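Local coordinates for hypothetical protein TTHA0068 (PDB 2CWY) that is of unknown function but belongs to the DUF309 family and folds as a small all-helical protein, at residues E6-L11 / E22-Y27; I43-A48 / R82-E87. All blocks are in the same frame, centred on the assembly; numbering follows the deposited sequence.

Interaction 1: residues E6-L11 / E22-Y27; sequences EEVLGL and EVLEPY
V8 and V23 have nearly the same first torsion: CG1 stands opposite the backbone N (chi1 176° in V8, 166° in V23). This leaves CG2 of each beside its own backbone N, and both CG2 methyls reach across to the other helix. CG2 of V8 meets CD2 of L24 at 4.2 Å. CG2 of V23 meets CD1 of L11 at 4.1 Å. In both pairs the side chains cross obliquely, one branch methyl against another. A looser touch joins the pairs, with V8 CG2 4.5 Å from V23 CG1. V8 therefore sits against both V23 and L24 through a single methyl.

The CB bonds of V8, L11 and V23 point toward the opposing helix. That of L24 does not, but its branch carries CD2 to V8.

All the touching atoms are methyl carbons, and no hydrogen bond crosses the interface. The contact is light. The two segments bury 137 Å² in all, and their axes come no closer than 11.4 Å. The nearest CA atoms, those of V8 and V23, are 7.9 Å apart. V8 and L24 are buried, while L11 and V23 are partly exposed, so the contact runs from the core toward the surface.

V20, about one turn before V23, also touches V8 and L11. L24 packs in addition on L39, V42 and I43 of helix 33-53. Helices 5-13 and 17-30 follow each other after a short loop. Their segments 6-11 and 22-27 make an angle of 146° between N-to-C directions, close to antiparallel, as in an antiparallel helical hairpin.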
ATOM      1  N   GLU A   6      10.328   7.644  -1.810  1.00 12.22           N
ATOM      2  CA  GLU A   6      11.536   7.310  -1.073  1.00 13.05           C
ATOM      3  C   GLU A   6      11.223   7.453   0.415  1.00 11.58           C
ATOM      4  O   GLU A   6      11.596   6.613   1.223  1.00 11.49           O
ATOM      5  CB  GLU A   6      12.683   8.238  -1.474  1.00 16.66           C
ATOM      6  CG  GLU A   6      14.067   7.693  -1.121  1.00 24.77           C
ATOM      7  CD  GLU A   6      14.241   6.204  -1.461  1.00 28.06           C
ATOM      8  OE1 GLU A   6      13.585   5.706  -2.409  1.00 33.06           O
ATOM      9  OE2 GLU A   6      15.049   5.530  -0.782  1.00 30.46           O
ATOM     10  N   GLU A   7      10.521   8.520   0.773  1.00 12.27           N
ATOM     11  CA  GLU A   7      10.141   8.742   2.165  1.00 11.79           C
ATOM     12  C   GLU A   7       9.138   7.697   2.640  1.00 10.59           C
ATOM     13  O   GLU A   7       9.256   7.160   3.747  1.00 10.48           O
ATOM     14  CB  GLU A   7       9.506  10.123   2.334  1.00 18.15           C
ATOM     15  CG  GLU A   7      10.503  11.248   2.289  1.00 24.99           C
ATOM     16  CD  GLU A   7      11.615  11.042   3.295  1.00 28.62           C
ATOM     17  OE1 GLU A   7      11.301  10.921   4.505  1.00 29.41           O
ATOM     18  OE2 GLU A   7      12.790  10.993   2.869  1.00 30.35           O
ATOM     19  N   VAL A   8       8.152   7.412   1.801  1.00  9.62           N
ATOM     20  CA  VAL A   8       7.112   6.454   2.163  1.00  9.62           C
ATOM     21  C   VAL A   8       7.689   5.065   2.364  1.00 10.35           C
ATOM     22  O   VAL A   8       7.365   4.382   3.330  1.00 11.35           O
ATOM     23  CB  VAL A   8       6.000   6.420   1.094  1.00 11.89           C
ATOM     24  CG1 VAL A   8       4.971   5.343   1.439  1.00 13.40           C
ATOM     25  CG2 VAL A   8       5.323   7.789   1.008  1.00 10.60           C
ATOM     26  N   LEU A   9       8.559   4.649   1.461  1.00  9.75           N
ATOM     27  CA  LEU A   9       9.169   3.331   1.584  1.00 12.11           C
ATOM     28  C   LEU A   9      10.112   3.317   2.790  1.00 11.98           C
ATOM     29  O   LEU A   9      10.404   2.258   3.350  1.00 10.69           O
ATOM     30  CB  LEU A   9       9.905   2.972   0.291  1.00 11.12           C
ATOM     31  CG  LEU A   9       8.960   2.818  -0.902  1.00 12.10           C
ATOM     32  CD1 LEU A   9       9.758   2.517  -2.159  1.00 15.89           C
ATOM     33  CD2 LEU A   9       7.954   1.711  -0.609  1.00 13.90           C
ATOM     34  N   GLY A  10      10.572   4.502   3.184  1.00 10.89           N
ATOM     35  CA  GLY A  10      11.436   4.623   4.346  1.00 12.52           C
ATOM     36  C   GLY A  10      10.633   4.255   5.582  1.00 11.77           C
ATOM     37  O   GLY A  10      11.106   3.519   6.451  1.00 10.68           O
ATOM     38  N   LEU A  11       9.410   4.768   5.668  1.00 11.93           N
ATOM     39  CA  LEU A  11       8.535   4.454   6.796  1.00 11.82           C
ATOM     40  C   LEU A  11       8.244   2.957   6.792  1.00 12.43           C
ATOM     41  O   LEU A  11       8.269   2.301   7.839  1.00 10.87           O
ATOM     42  CB  LEU A  11       7.205   5.204   6.676  1.00 10.76           C
ATOM     43  CG  LEU A  11       7.256   6.730   6.721  1.00 10.59           C
ATOM     44  CD1 LEU A  11       5.919   7.277   6.221  1.00 11.01           C
ATOM     45  CD2 LEU A  11       7.545   7.206   8.146  1.00 11.51           C
ATOM     46  N   GLU A  22      -1.513   6.789   7.140  1.00 13.56           N
ATOM     47  CA  GLU A  22      -1.846   8.177   7.453  1.00 13.05           C
ATOM     48  C   GLU A  22      -1.238   9.182   6.473  1.00 12.52           C
ATOM     49  O   GLU A  22      -1.889  10.155   6.099  1.00 12.35           O
ATOM     50  CB  GLU A  22      -1.368   8.513   8.867  1.00 16.61           C
ATOM     51  CG  GLU A  22      -1.889   9.830   9.397  1.00 19.95           C
ATOM     52  CD  GLU A  22      -1.330  10.152  10.760  1.00 21.84           C
ATOM     53  OE1 GLU A  22      -1.255   9.232  11.605  1.00 21.90           O
ATOM     54  OE2 GLU A  22      -0.971  11.328  10.988  1.00 23.85           O
ATOM     55  N   VAL A  23       0.006   8.948   6.054  1.00  9.16           N
ATOM     56  CA  VAL A  23       0.676   9.859   5.133  1.00  9.40           C
ATOM     57  C   VAL A  23       0.065   9.849   3.727  1.00  8.98           C
ATOM     58  O   VAL A  23       0.036  10.878   3.054  1.00  8.53           O
ATOM     59  CB  VAL A  23       2.208   9.545   5.068  1.00 11.57           C
ATOM     60  CG1 VAL A  23       2.865  10.230   3.877  1.00 14.41           C
ATOM     61  CG2 VAL A  23       2.867  10.029   6.346  1.00 13.30           C
ATOM     62  N   LEU A  24      -0.453   8.701   3.302  1.00  8.27           N
ATOM     63  CA  LEU A  24      -1.039   8.589   1.970  1.00  7.57           C
ATOM     64  C   LEU A  24      -2.506   9.006   1.866  1.00  8.01           C
ATOM     65  O   LEU A  24      -2.999   9.258   0.767  1.00  7.32           O
ATOM     66  CB  LEU A  24      -0.881   7.163   1.451  1.00  9.49           C
ATOM     67  CG  LEU A  24       0.551   6.674   1.232  1.00  9.49           C
ATOM     68  CD1 LEU A  24       0.495   5.224   0.775  1.00 10.36           C
ATOM     69  CD2 LEU A  24       1.251   7.534   0.182  1.00  8.13           C
ATOM     70  N   GLU A  25      -3.208   9.079   2.992  1.00  7.55           N
ATOM     71  CA  GLU A  25      -4.612   9.467   2.949  1.00  9.04           C
ATOM     72  C   GLU A  25      -4.916  10.770   2.204  1.00  9.60           C
ATOM     73  O   GLU A  25      -5.832  10.801   1.379  1.00  7.96           O
ATOM     74  CB  GLU A  25      -5.204   9.558   4.359  1.00 10.00           C
ATOM     75  CG  GLU A  25      -6.696   9.826   4.327  1.00  9.18           C
ATOM     76  CD  GLU A  25      -7.262  10.186   5.688  1.00  9.52           C
ATOM     77  OE1 GLU A  25      -6.483  10.619   6.560  1.00 10.25           O
ATOM     78  OE2 GLU A  25      -8.489  10.046   5.878  1.00 11.03           O
ATOM     79  N   PRO A  26      -4.154  11.859   2.471  1.00  9.79           N
ATOM     80  CA  PRO A  26      -4.393  13.141   1.796  1.00 11.73           C
ATOM     81  C   PRO A  26      -4.246  13.050   0.281  1.00 10.69           C
ATOM     82  O   PRO A  26      -4.957  13.732  -0.452  1.00 10.09           O
ATOM     83  CB  PRO A  26      -3.343  14.078   2.406  1.00 11.35           C
ATOM     84  CG  PRO A  26      -2.943  13.410   3.702  1.00 12.28           C
ATOM     85  CD  PRO A  26      -2.985  11.950   3.368  1.00 11.34           C
ATOM     86  N   TYR A  27      -3.317  12.210  -0.176  1.00  8.85           N
ATOM     87  CA  TYR A  27      -3.086  12.023  -1.608  1.00  8.71           C
ATOM     88  C   TYR A  27      -4.238  11.255  -2.243  1.00  7.85           C
ATOM     89  O   TYR A  27      -4.711  11.606  -3.324  1.00  7.51           O
ATOM     90  CB  TYR A  27      -1.772  11.278  -1.831  1.00  8.63           C
ATOM     91  CG  TYR A  27      -0.594  12.112  -1.407  1.00  7.73           C
ATOM     92  CD1 TYR A  27      -0.191  13.208  -2.171  1.00 11.81           C
ATOM     93  CD2 TYR A  27       0.051  11.881  -0.190  1.00  9.97           C
ATOM     94  CE1 TYR A  27       0.813  14.058  -1.735  1.00 12.17           C
ATOM     95  CE2 TYR A  27       1.066  12.731   0.262  1.00 11.59           C
ATOM     96  CZ  TYR A  27       1.434  13.822  -0.519  1.00 15.23           C
ATOM     97  OH  TYR A  27       2.386  14.713  -0.071  1.00 16.96           O
TER

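Interaction 2: residues I43-A48 / R82-E87; sequences ILLAAA and RSLLQE
The peptide group between L84 and L85 is the flat element of this contact, and CD1 of L45 lies over one of its faces. The methyl is not centred on the group. L45 CD1 is displaced toward the L85 end, 3.8 Å from L85 CA and 4.1 Å from L85 N. The carbonyl side is farther, with L84 O at 4.3 Å from L45 CD1. L45 thus packs on backbone as well as on side chain.

The other methyl of L45, CD2, meets L85 CD1 at 3.9 Å, and the two leucine side chains cross at about a right angle. L85 has its CG opposite the backbone N (chi1 170°). Its CB bond points neither at nor away from helix 33-53, and the branch beyond brings CD1 round to L45. On L84 the nearest side-chain atom is CG, 4.3 Å from L45 CD1.

This is ordinary helix-to-helix packing in the core of a small all-helical fold. It joins the long helix 33-53 to the last helix, 81-92. One leucine of the former fits against two successive leucines of the latter. All three are buried, no hydrogen bond crosses, and 122 Å² is covered in total.

W12 of helix 5-13 touches L45, A46 and L84, so a third helix borders the contact. The indole NE1 of W12 is hydrogen-bonded to OE1 of E87, which also forms a salt bridge with R91. A65 of helix 59-69 and A88 of helix 81-92 pack against L45 as well.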
ATOM      1  N   ILE A  43      -2.233   1.696   0.614  1.00  7.95           N
ATOM      2  CA  ILE A  43      -2.790   1.928   1.936  1.00  7.45           C
ATOM      3  C   ILE A  43      -3.297   0.604   2.533  1.00  8.06           C
ATOM      4  O   ILE A  43      -3.062   0.316   3.709  1.00  5.56           O
ATOM      5  CB  ILE A  43      -3.957   2.953   1.871  1.00  8.25           C
ATOM      6  CG1 ILE A  43      -3.398   4.380   1.800  1.00  3.41           C
ATOM      7  CG2 ILE A  43      -4.885   2.776   3.073  1.00  8.42           C
ATOM      8  CD1 ILE A  43      -4.458   5.423   1.512  1.00  6.19           C
ATOM      9  N   LEU A  44      -3.980  -0.199   1.718  1.00  6.07           N
ATOM     10  CA  LEU A  44      -4.533  -1.474   2.191  1.00  6.29           C
ATOM     11  C   LEU A  44      -3.449  -2.515   2.491  1.00  6.36           C
ATOM     12  O   LEU A  44      -3.631  -3.367   3.359  1.00  7.15           O
ATOM     13  CB  LEU A  44      -5.544  -2.016   1.164  1.00  7.09           C
ATOM     14  CG  LEU A  44      -6.853  -1.209   1.061  1.00  9.28           C
ATOM     15  CD1 LEU A  44      -7.597  -1.536  -0.250  1.00  8.45           C
ATOM     16  CD2 LEU A  44      -7.723  -1.541   2.268  1.00 10.90           C
ATOM     17  N   LEU A  45      -2.332  -2.459   1.770  1.00  4.58           N
ATOM     18  CA  LEU A  45      -1.230  -3.383   2.040  1.00  5.26           C
ATOM     19  C   LEU A  45      -0.623  -2.982   3.388  1.00  7.39           C
ATOM     20  O   LEU A  45      -0.330  -3.839   4.234  1.00  6.58           O
ATOM     21  CB  LEU A  45      -0.156  -3.287   0.953  1.00  5.14           C
ATOM     22  CG  LEU A  45      -0.587  -3.706  -0.454  1.00  6.29           C
ATOM     23  CD1 LEU A  45       0.614  -3.619  -1.391  1.00  8.31           C
ATOM     24  CD2 LEU A  45      -1.129  -5.121  -0.428  1.00  7.72           C
ATOM     25  N   ALA A  46      -0.426  -1.680   3.587  1.00  6.64           N
ATOM     26  CA  ALA A  46       0.124  -1.207   4.858  1.00  7.66           C
ATOM     27  C   ALA A  46      -0.831  -1.622   5.988  1.00  8.87           C
ATOM     28  O   ALA A  46      -0.403  -2.126   7.034  1.00  8.44           O
ATOM     29  CB  ALA A  46       0.297   0.328   4.833  1.00  7.88           C
ATOM     30  N   ALA A  47      -2.126  -1.419   5.763  1.00  7.54           N
ATOM     31  CA  ALA A  47      -3.142  -1.761   6.759  1.00  8.02           C
ATOM     32  C   ALA A  47      -3.121  -3.248   7.106  1.00  8.01           C
ATOM     33  O   ALA A  47      -3.315  -3.625   8.264  1.00  9.68           O
ATOM     34  CB  ALA A  47      -4.539  -1.345   6.245  1.00  9.46           C
ATOM     35  N   ALA A  48      -2.888  -4.090   6.103  1.00  7.79           N
ATOM     36  CA  ALA A  48      -2.835  -5.535   6.316  1.00  8.27           C
ATOM     37  C   ALA A  48      -1.692  -5.889   7.261  1.00  9.08           C
ATOM     38  O   ALA A  48      -1.866  -6.659   8.203  1.00  6.92           O
ATOM     39  CB  ALA A  48      -2.637  -6.255   4.988  1.00  8.98           C
ATOM     40  N   ARG A  82       4.354  -3.622  -7.871  1.00  9.72           N
ATOM     41  CA  ARG A  82       4.406  -5.081  -7.972  1.00 10.97           C
ATOM     42  C   ARG A  82       5.362  -5.631  -6.920  1.00  9.78           C
ATOM     43  O   ARG A  82       5.088  -6.656  -6.301  1.00  9.62           O
ATOM     44  CB  ARG A  82       4.871  -5.509  -9.367  1.00 12.02           C
ATOM     45  CG  ARG A  82       3.830  -5.334 -10.443  1.00 16.37           C
ATOM     46  CD  ARG A  82       2.754  -6.397 -10.330  1.00 22.38           C
ATOM     47  NE  ARG A  82       1.931  -6.450 -11.536  1.00 26.87           N
ATOM     48  CZ  ARG A  82       0.819  -7.169 -11.649  1.00 29.04           C
ATOM     49  NH1 ARG A  82       0.390  -7.903 -10.628  1.00 29.98           N
ATOM     50  NH2 ARG A  82       0.130  -7.141 -12.781  1.00 31.77           N
ATOM     51  N   SER A  83       6.482  -4.943  -6.711  1.00 10.72           N
ATOM     52  CA  SER A  83       7.466  -5.369  -5.715  1.00 10.06           C
ATOM     53  C   SER A  83       6.916  -5.234  -4.299  1.00  9.48           C
ATOM     54  O   SER A  83       7.105  -6.119  -3.453  1.00  8.36           O
ATOM     55  CB  SER A  83       8.746  -4.534  -5.845  1.00 12.34           C
ATOM     56  OG  SER A  83       9.642  -4.812  -4.784  1.00 14.88           O
ATOM     57  N   LEU A  84       6.236  -4.119  -4.041  1.00  7.50           N
ATOM     58  CA  LEU A  84       5.658  -3.868  -2.727  1.00  8.45           C
ATOM     59  C   LEU A  84       4.584  -4.906  -2.411  1.00  9.30           C
ATOM     60  O   LEU A  84       4.491  -5.398  -1.295  1.00 10.16           O
ATOM     61  CB  LEU A  84       5.050  -2.465  -2.681  1.00 10.27           C
ATOM     62  CG  LEU A  84       4.579  -1.959  -1.320  1.00 13.25           C
ATOM     63  CD1 LEU A  84       5.721  -2.034  -0.303  1.00 14.89           C
ATOM     64  CD2 LEU A  84       4.098  -0.509  -1.479  1.00 15.27           C
ATOM     65  N   LEU A  85       3.759  -5.222  -3.402  1.00  8.42           N
ATOM     66  CA  LEU A  85       2.703  -6.217  -3.223  1.00  7.32           C
ATOM     67  C   LEU A  85       3.350  -7.581  -2.981  1.00  6.82           C
ATOM     68  O   LEU A  85       2.871  -8.364  -2.157  1.00  6.30           O
ATOM     69  CB  LEU A  85       1.815  -6.257  -4.468  1.00  6.87           C
ATOM     70  CG  LEU A  85       0.782  -7.382  -4.590  1.00  6.19           C
ATOM     71  CD1 LEU A  85      -0.258  -7.285  -3.502  1.00  6.73           C
ATOM     72  CD2 LEU A  85       0.114  -7.276  -5.954  1.00  8.36           C
ATOM     73  N   GLN A  86       4.432  -7.866  -3.704  1.00  7.04           N
ATOM     74  CA  GLN A  86       5.154  -9.133  -3.531  1.00  7.73           C
ATOM     75  C   GLN A  86       5.662  -9.241  -2.098  1.00  9.28           C
ATOM     76  O   GLN A  86       5.529 -10.291  -1.466  1.00  7.30           O
ATOM     77  CB  GLN A  86       6.338  -9.208  -4.497  1.00  9.66           C
ATOM     78  CG  GLN A  86       7.231 -10.445  -4.324  1.00 11.03           C
ATOM     79  CD  GLN A  86       8.322 -10.500  -5.375  1.00 12.56           C
ATOM     80  OE1 GLN A  86       9.260  -9.703  -5.354  1.00 17.50           O
ATOM     81  NE2 GLN A  86       8.193 -11.424  -6.311  1.00 13.54           N
ATOM     82  N   GLU A  87       6.232  -8.153  -1.579  1.00  9.12           N
ATOM     83  CA  GLU A  87       6.748  -8.163  -0.215  1.00 11.18           C
ATOM     84  C   GLU A  87       5.619  -8.362   0.797  1.00 10.07           C
ATOM     85  O   GLU A  87       5.729  -9.185   1.712  1.00  8.64           O
ATOM     86  CB  GLU A  87       7.512  -6.872   0.116  1.00 11.00           C
ATOM     87  CG  GLU A  87       8.080  -6.885   1.559  1.00 15.42           C
ATOM     88  CD  GLU A  87       8.678  -5.555   2.000  1.00 19.21           C
ATOM     89  OE1 GLU A  87       8.737  -5.312   3.227  1.00 19.84           O
ATOM     90  OE2 GLU A  87       9.098  -4.755   1.132  1.00 23.24           O
TER

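Overall arrangement
Interaction 1 comes first along the chain and is complete before interaction 2 begins. Their centres are 13 Å apart. Interaction 1 pairs helices 5-13 and 17-30; interaction 2 pairs helices 33-53 and 81-92. They share no helix, yet they touch where helix 17-30 meets helix 33-53, with L24 CB 3.8 Å from I43 CG1. Interaction 2 lies about 4 Å from the centre of the chain and is buried. Interaction 1 lies about 9 Å out and is partly buried. Helix 33-53 packs on both helix 17-30 and helix 81-92, and W12 of helix 5-13 touches L84 of helix 81-92 as well; apolar packing so brings both ends of the chain into one compact unit.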